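Local coordinates for hypothetical protein MerP (Cupriavidus metallidurans, PDB 1OSD), which probably binds mercuric ions in the periplasm as part of bacterial mercury resistance, through a two-cysteine motif that is oxidised to a disulfide in this crystal, at residues V5-C14 against A64-Q72. Numbering follows the deposited sequence.
Sequences VTLSVPGMTC and AGYPSSVKQ
Leu7 and Ser8, at the end of strand 2-8, pair antiparallel with Val70 and Ser69, respectively, adding the short edge strand that completes the beta-alpha-beta-beta-alpha-beta (ferredoxin-like) fold of heavy-metal-associated domains. The backbone bonds are uneven. Lys71 N reaches Thr6 O at 2.8 Å and Ser8 N reaches Ser69 O at 2.9 Å, whereas the return bond from Ser69 N to Ser8 O is weak at 3.4 Å. Packing is close on the side facing helix 54-63. There Ser68 CB comes to 3.1 Å from Ser8 O, and its hydroxyl, set between the backbone N and the carbonyl carbon (chi1 71°), hydrogen-bonds Thr61 while also touching Leu7 CD1 at 3.7 Å. Next along, Val9 CG1 meets Tyr66 CB at 3.6 Å. The other sheet face is more open to solvent: Lys71 runs alongside Thr6, its CB 3.8 Å from Thr6 CG2. Past the strands the direct backbone bonds stop, and a water spans the two chains, accepting from Gly11 N and donating to Pro67 O. Beyond it comes the loop carrying Cys14, probably the metal-binding loop as in other heavy-metal-associated domains, and Tyr66 leans against that loop and against Cys17, the disulfide partner of Cys14. Gly11 O sits in the plane of the tyrosine ring at its edge, 3.4 Å from CD1 of Tyr66.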
# COMPACT_ATOMS: atom_id res chain seq x y z
N VAL A 5 -6.15 3.59 -5.38
CA VAL A 5 -5.21 4.59 -4.92
C VAL A 5 -3.78 4.10 -5.15
O VAL A 5 -3.48 2.93 -4.99
CB VAL A 5 -5.45 4.93 -3.46
CG1 VAL A 5 -5.12 3.75 -2.54
CG2 VAL A 5 -4.69 6.24 -3.03
N THR A 6 -2.92 5.04 -5.55
CA THR A 6 -1.51 4.86 -5.65
C THR A 6 -0.76 5.51 -4.49
O THR A 6 -0.85 6.72 -4.24
CB THR A 6 -0.93 5.39 -7.00
OG1 THR A 6 -1.54 4.71 -8.08
CG2 THR A 6 0.54 5.04 -7.11
N LEU A 7 0.15 4.71 -3.93
CA LEU A 7 0.88 5.13 -2.76
C LEU A 7 2.31 5.19 -3.10
O LEU A 7 2.86 4.34 -3.80
CB LEU A 7 0.65 4.20 -1.58
CG LEU A 7 -0.76 3.96 -1.06
CD1 LEU A 7 -0.77 2.97 0.18
CD2 LEU A 7 -1.51 5.31 -0.76
N SER A 8 2.94 6.25 -2.61
CA SER A 8 4.38 6.42 -2.69
C SER A 8 5.01 5.83 -1.46
O SER A 8 4.66 6.23 -0.36
CB SER A 8 4.76 7.89 -2.90
OG SER A 8 4.23 8.25 -4.15
N VAL A 9 6.03 4.99 -1.65
CA VAL A 9 6.67 4.33 -0.48
C VAL A 9 8.18 4.55 -0.47
O VAL A 9 8.91 3.70 -0.96
CB VAL A 9 6.32 2.91 -0.44
CG1 VAL A 9 6.69 2.32 0.87
CG2 VAL A 9 4.82 2.72 -0.77
N PRO A 10 8.63 5.71 0.00
CA PRO A 10 10.03 6.15 -0.24
C PRO A 10 11.10 5.24 0.35
O PRO A 10 12.23 5.17 -0.15
CB PRO A 10 10.09 7.58 0.32
CG PRO A 10 8.86 7.70 1.24
CD PRO A 10 7.80 6.79 0.59
N GLY A 11 10.75 4.52 1.41
CA GLY A 11 11.63 3.53 1.96
C GLY A 11 11.77 2.15 1.39
O GLY A 11 12.54 1.32 1.97
N MET A 12 11.03 1.88 0.33
CA MET A 12 11.02 0.64 -0.40
C MET A 12 12.28 0.50 -1.31
O MET A 12 12.23 0.61 -2.53
CB MET A 12 9.70 0.57 -1.20
CG MET A 12 9.34 -0.77 -1.81
SD MET A 12 8.62 -0.62 -3.43
CE MET A 12 7.03 0.10 -2.97
N THR A 13 13.44 0.29 -0.66
CA THR A 13 14.72 0.31 -1.31
C THR A 13 15.45 -1.03 -1.33
O THR A 13 16.53 -1.11 -1.89
CB THR A 13 15.65 1.36 -0.66
OG1 THR A 13 15.84 1.05 0.76
CG2 THR A 13 15.03 2.73 -0.78
N CYS A 14 14.90 -2.04 -0.65
CA CYS A 14 15.54 -3.34 -0.47
C CYS A 14 14.75 -4.29 -1.37
O CYS A 14 13.53 -4.03 -1.60
CB CYS A 14 15.50 -3.87 1.02
SG CYS A 14 13.95 -4.62 1.61
N ALA A 64 4.66 -1.69 9.05
CA ALA A 64 5.59 -2.62 8.54
C ALA A 64 6.96 -2.02 8.29
O ALA A 64 7.86 -2.75 7.86
CB ALA A 64 5.04 -3.22 7.24
N GLY A 65 7.09 -0.70 8.48
CA GLY A 65 8.39 -0.06 8.42
C GLY A 65 8.53 1.00 7.36
O GLY A 65 9.54 1.70 7.36
N TYR A 66 7.51 1.14 6.48
CA TYR A 66 7.57 1.87 5.26
C TYR A 66 6.36 2.82 5.14
O TYR A 66 5.38 2.56 4.42
CB TYR A 66 7.69 0.90 4.07
CG TYR A 66 8.73 -0.19 4.29
CD1 TYR A 66 10.04 -0.02 3.84
CD2 TYR A 66 8.40 -1.39 4.93
CE1 TYR A 66 11.00 -1.04 4.01
CE2 TYR A 66 9.37 -2.42 5.08
CZ TYR A 66 10.62 -2.22 4.64
OH TYR A 66 11.60 -3.11 4.93
N PRO A 67 6.44 3.94 5.86
CA PRO A 67 5.42 4.98 5.83
C PRO A 67 5.11 5.38 4.37
O PRO A 67 6.03 5.34 3.61
CB PRO A 67 6.07 6.13 6.68
CG PRO A 67 6.89 5.38 7.68
CD PRO A 67 7.52 4.33 6.79
N SER A 68 3.88 5.76 4.04
CA SER A 68 3.54 6.11 2.67
C SER A 68 2.51 7.22 2.67
O SER A 68 2.06 7.58 3.69
CB SER A 68 3.06 4.89 1.95
OG SER A 68 1.76 4.49 2.42
N SER A 69 2.27 7.83 1.51
CA SER A 69 1.32 8.90 1.22
C SER A 69 0.80 8.65 -0.18
O SER A 69 1.33 7.90 -0.92
CB SER A 69 2.03 10.21 1.23
OG SER A 69 3.17 10.18 0.41
N VAL A 70 -0.27 9.34 -0.55
CA VAL A 70 -0.84 9.32 -1.95
C VAL A 70 0.22 9.88 -2.86
O VAL A 70 0.82 10.86 -2.52
CB VAL A 70 -2.15 10.22 -1.95
CG1 VAL A 70 -2.71 10.47 -3.33
CG2 VAL A 70 -3.12 9.54 -1.20
N LYS A 71 0.44 9.21 -4.00
CA LYS A 71 1.36 9.62 -4.97
C LYS A 71 1.07 11.06 -5.44
O LYS A 71 -0.10 11.44 -5.59
CB LYS A 71 1.32 8.64 -6.15
CG LYS A 71 2.47 8.84 -7.09
CD LYS A 71 2.15 8.45 -8.54
CE LYS A 71 2.89 9.38 -9.49
NZ LYS A 71 4.25 8.94 -9.78
N GLN A 72 2.14 11.82 -5.67
CA GLN A 72 1.97 13.20 -6.10
C GLN A 72 1.69 13.38 -7.59
O GLN A 72 1.05 14.37 -8.01
CB GLN A 72 3.19 14.04 -5.72
CG GLN A 72 4.54 13.56 -6.20
CD GLN A 72 5.66 14.52 -5.70
OE1 GLN A 72 6.37 14.20 -4.72
NE2 GLN A 72 5.72 15.74 -6.30
OXT GLN A 72 2.16 12.53 -8.37
O HOH W 1 8.66 4.40 3.44